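Local coordinates for protein extracellular serine protease (Aeromonas sobria, PDB 3WQB) that cleaves peptide bonds after paired basic residues, one of them lysine, as a secreted calcium-binding serine protease and probable virulence factor that activates the host plasma kallikrein/kinin system, at residues Thr117-Ser120 with Gly121-Ala125; Gln484-Pro487 with Asp488-Ile491. The protein carries 1 engineered substitution. One frame throughout, in Å; residues are numbered along the deposited sequence.

Interaction 1: Thr117-Ser120 with Gly121-Ala125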
loop_
_atom_site.group_PDB
_atom_site.type_symbol
_atom_site.label_atom_id
_atom_site.label_comp_id
_atom_site.label_asym_id
_atom_site.label_seq_id
_atom_site.Cartn_x
_atom_site.Cartn_y
_atom_site.Cartn_z
ATOM N N THR A 117 -6.440 7.053 -14.668
ATOM C CA THR A 117 -7.570 6.789 -15.543
ATOM C C THR A 117 -7.796 5.282 -15.675
ATOM O O THR A 117 -8.935 4.805 -15.647
ATOM C CB THR A 117 -7.356 7.486 -16.895
ATOM O OG1 THR A 117 -7.256 8.897 -16.663
ATOM C CG2 THR A 117 -8.497 7.212 -17.870
ATOM N N SER A 118 -6.703 4.532 -15.780
ATOM C CA SER A 118 -6.787 3.069 -15.815
ATOM C C SER A 118 -7.347 2.495 -14.505
ATOM O O SER A 118 -8.208 1.621 -14.519
ATOM C CB SER A 118 -5.419 2.466 -16.140
ATOM O OG SER A 118 -4.971 2.846 -17.435
ATOM N N VAL A 119 -6.838 2.993 -13.382
ATOM C CA VAL A 119 -7.367 2.658 -12.052
ATOM C C VAL A 119 -8.874 2.913 -11.977
ATOM O O VAL A 119 -9.647 2.045 -11.547
ATOM C CB VAL A 119 -6.614 3.475 -10.959
ATOM C CG1 VAL A 119 -7.332 3.445 -9.613
ATOM C CG2 VAL A 119 -5.195 2.960 -10.799
ATOM N N SER A 120 -9.285 4.109 -12.409
ATOM C CA SER A 120 -10.673 4.518 -12.326
ATOM C C SER A 120 -11.620 3.596 -13.081
ATOM O O SER A 120 -12.699 3.277 -12.583
ATOM C CB SER A 120 -10.843 5.969 -12.784
ATOM O OG SER A 120 -10.125 6.827 -11.914
ATOM N N GLY A 121 -11.201 3.142 -14.261
ATOM C CA GLY A 121 -12.020 2.246 -15.066
ATOM C C GLY A 121 -12.226 0.881 -14.436
ATOM O O GLY A 121 -13.298 0.292 -14.564
ATOM N N ILE A 122 -11.193 0.360 -13.775
ATOM C CA ILE A 122 -11.326 -0.899 -13.057
ATOM C C ILE A 122 -12.456 -0.772 -12.025
ATOM O O ILE A 122 -13.282 -1.679 -11.875
ATOM C CB ILE A 122 -9.993 -1.312 -12.414
ATOM C CG1 ILE A 122 -8.989 -1.693 -13.508
ATOM C CG2 ILE A 122 -10.192 -2.449 -11.402
ATOM C CD1 ILE A 122 -7.557 -1.754 -13.014
ATOM N N ILE A 123 -12.495 0.357 -11.327
ATOM C CA ILE A 123 -13.535 0.578 -10.330
ATOM C C ILE A 123 -14.909 0.785 -10.936
ATOM O O ILE A 123 -15.871 0.123 -10.538
ATOM C CB ILE A 123 -13.221 1.785 -9.426
ATOM C CG1 ILE A 123 -11.830 1.662 -8.804
ATOM C CG2 ILE A 123 -14.273 1.920 -8.329
ATOM C CD1 ILE A 123 -11.411 2.860 -8.003
ATOM N N ALA A 124 -15.005 1.700 -11.898
ATOM C CA ALA A 124 -16.301 2.277 -12.228
ATOM C C ALA A 124 -16.489 2.671 -13.697
ATOM O O ALA A 124 -17.211 3.625 -13.995
ATOM C CB ALA A 124 -16.583 3.465 -11.306
ATOM N N ALA A 125 -15.885 1.932 -14.624
ATOM C CA ALA A 125 -16.235 2.139 -16.034
ATOM C C ALA A 125 -17.749 1.968 -16.177
ATOM O O ALA A 125 -18.353 1.071 -15.577
ATOM C CB ALA A 125 -15.473 1.187 -16.948
#

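Interaction 2: Gln484-Pro487 with Asp488-Ile491. With CA (calcium ion), chain D.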
loop_
_atom_site.group_PDB
_atom_site.type_symbol
_atom_site.label_atom_id
_atom_site.label_comp_id
_atom_site.label_asym_id
_atom_site.label_seq_id
_atom_site.Cartn_x
_atom_site.Cartn_y
_atom_site.Cartn_z
ATOM N N GLN A 484 24.581 -3.392 11.742
ATOM C CA GLN A 484 25.344 -2.853 10.619
ATOM C C GLN A 484 24.930 -3.352 9.225
ATOM O O GLN A 484 25.354 -2.786 8.223
ATOM C CB GLN A 484 26.842 -3.105 10.819
ATOM C CG GLN A 484 27.470 -2.393 12.003
ATOM C CD GLN A 484 28.842 -2.948 12.332
ATOM O OE1 GLN A 484 29.076 -4.160 12.255
ATOM N NE2 GLN A 484 29.759 -2.062 12.700
ATOM N N ARG A 485 24.132 -4.414 9.163
ATOM C CA ARG A 485 23.610 -4.922 7.889
ATOM C C ARG A 485 22.151 -5.354 8.033
ATOM O O ARG A 485 21.825 -6.538 8.147
ATOM C CB ARG A 485 24.495 -6.040 7.326
ATOM C CG ARG A 485 24.093 -6.463 5.922
ATOM C CD ARG A 485 25.150 -7.310 5.226
ATOM N NE ARG A 485 25.176 -8.677 5.732
ATOM C CZ ARG A 485 25.596 -9.730 5.037
ATOM N NH1 ARG A 485 26.061 -9.584 3.792
ATOM N NH2 ARG A 485 25.549 -10.937 5.594
ATOM N N LEU A 486 21.267 -4.362 8.003
ATOM C CA LEU A 486 19.856 -4.566 8.334
ATOM C C LEU A 486 19.144 -5.735 7.656
ATOM O O LEU A 486 18.361 -6.414 8.311
ATOM C CB LEU A 486 19.041 -3.275 8.151
ATOM C CG LEU A 486 19.285 -2.189 9.203
ATOM C CD1 LEU A 486 18.704 -0.870 8.735
ATOM C CD2 LEU A 486 18.722 -2.585 10.566
ATOM N N PRO A 487 19.413 -5.988 6.354
ATOM C CA PRO A 487 18.685 -7.092 5.719
ATOM C C PRO A 487 19.047 -8.485 6.244
ATOM O O PRO A 487 18.388 -9.441 5.883
ATOM C CB PRO A 487 19.030 -6.941 4.227
ATOM C CG PRO A 487 19.364 -5.489 4.092
ATOM C CD PRO A 487 20.115 -5.171 5.349
ATOM N N ASP A 488 20.045 -8.590 7.123
ATOM C CA ASP A 488 20.311 -9.859 7.801
ATOM C C ASP A 488 19.219 -10.242 8.792
ATOM O O ASP A 488 19.166 -11.384 9.234
ATOM C CB ASP A 488 21.651 -9.811 8.543
ATOM C CG ASP A 488 22.847 -9.890 7.612
ATOM O OD1 ASP A 488 22.649 -10.040 6.389
ATOM O OD2 ASP A 488 23.987 -9.797 8.122
ATOM N N LEU A 489 18.362 -9.290 9.153
ATOM C CA LEU A 489 17.442 -9.496 10.265
ATOM C C LEU A 489 16.088 -10.073 9.883
ATOM O O LEU A 489 15.415 -9.605 8.951
ATOM C CB LEU A 489 17.272 -8.205 11.075
ATOM C CG LEU A 489 18.556 -7.610 11.658
ATOM C CD1 LEU A 489 18.214 -6.332 12.365
ATOM C CD2 LEU A 489 19.278 -8.579 12.599
ATOM N N LEU A 490 15.726 -11.122 10.613
ATOM C CA LEU A 490 14.405 -11.726 10.594
ATOM C C LEU A 490 13.692 -11.283 11.869
ATOM O O LEU A 490 14.182 -11.532 12.982
ATOM C CB LEU A 490 14.547 -13.256 10.555
ATOM C CG LEU A 490 13.313 -14.102 10.864
ATOM C CD1 LEU A 490 12.322 -14.011 9.726
ATOM C CD2 LEU A 490 13.705 -15.547 11.100
ATOM N N ILE A 491 12.552 -10.614 11.715
ATOM C CA ILE A 491 11.777 -10.118 12.857
ATOM C C ILE A 491 10.419 -10.807 12.878
ATOM O O ILE A 491 9.668 -10.751 11.899
ATOM C CB ILE A 491 11.626 -8.580 12.797
ATOM C CG1 ILE A 491 13.003 -7.913 12.698
ATOM C CG2 ILE A 491 10.807 -8.048 13.987
ATOM C CD1 ILE A 491 12.962 -6.379 12.626
HETATM CA CA CA D . 25.181 -10.982 9.747
HETATM O O HOH W 1 15.701 -7.018 7.928
#

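Interaction 1: Thr117-Ser120 with Gly121-Ala125
Thr-117 O accepts the N-H of Gly-121 at 3.1 Å, and three more bonds from 121-125 back to 117-120 follow along this last part of helix 115-124. The tightest, from Ala-124 N to Ser-120 O, spans 2.9 Å. Between them the bonds from Ile-122 N to Ser-118 O and from Ile-123 N to Val-119 O are weak, each 3.3 Å long.

The backbone is the close-packed part. Ile-122 and Ile-123 both set CG1 beside their own N (chi1 -69° and -53°), which runs that branch back along the helix: Ile-122 CG1 lies 3.6 Å from Ser-118 O, and Ile-123 CG1 lies 3.5 Å from Val-119 O. Side chain against side chain is looser, with Val-119 CG1 only grazing Ile-123 CD1 at 4.4 Å. No side faces solvent; Val-119 and Ile-123 pack on the valines of strand 73-77 and on Pro-340, also touching the polar Asn-175. Small hydroxyl residues fit the remaining buried positions because they find partners close by: Ser-120 OG bonds to Gly-116 O one turn earlier, Ser-118 OG to Ala-114 O and Asn-329 ND2, and Thr-117 OG1 to Ala-82 N.

This is the helix of the subtilase His-Gly-Thr motif, headed by His-115, the predicted charge-relay histidine. Buried hydroxyls and carbonyls find partners in main chain and in neighbouring side chains, while Val-119 and Ile-123 face the sheet and Ile-122 packs on helix 335-352, a chemistry consistent with a firmly seated helix leading directly into the first calcium loop.

Interaction 2: Gln484-Pro487 with Asp488-Ile491
Asp-488 N reaches back to Arg-485 O at 2.9 Å and Leu-489 N to Leu-486 O at 3.0 Å, two successive i to i+3 bonds that make a short 3-10 turn ahead of strand 489-494. Pro-487 suits the middle of this turn, since its ring fixes a compatible phi (-68°) and it has no N-H to satisfy. A water donates to both Leu-486 O and Leu-489 O, bridging turn and strand.

On one side of the turn, Arg-485 grips Asp-488 side-on. Its CG stands anti to the backbone N (chi1 -172°), and a bend at chi3 brings the guanidinium round until OD2 lies at its edge, in its plane. NE gives OD2 a bond of 2.9 Å and NH2 a longer one of 3.2 Å, both on the syn side of the oxygen, while the guanidinium and carboxylate planes stand 86° apart. The same OD2 binds calcium at 2.3 Å, in a site shared with Asp-454, Asp-553, Ala-555, Asn-578 and Asn-579. Arg-485 NE is also 2.9 Å from Asp-488 OD1, which it shares with a salt bridge from Arg-559; Arg-485 NH1 bonds to Gly-557 O.

Apolar residues serve another part: Leu-486 CD2 meets Leu-489 CD1 at 4.2 Å, and both leucines also rest on Leu-481 of strand 471-482.

Aspartate fits because one short carboxylate can serve metal and arginine together. Two arginines probably offset the negative charge round the calcium and stabilise its ionised form, while their bonds and the metal bond together would limit its rotation.

How the interactions relate
Interaction 1 comes first along the chain, in the N-terminal subtilisin domain, and interaction 2 follows in the C-terminal P-domain. Their centres are 39 Å apart, on opposite sides of the chain's centre, and their nearest atoms stay about 30 Å from each other. They share no helix or sheet: 117-125 lies along helix 115-124 against the six-stranded parallel sheet, whereas 484-491 leads into strand 489-494, which lies between its antiparallel neighbours 545-553 and 500-502. Both are buried and border calcium, but differently, because Asp-488 is itself a ligand while Ala-125 merely precedes the ligands Val-126, Asn-128, Ile-130 and Thr-132. Each domain thus binds calcium of its own, consistent with independent stabilisation.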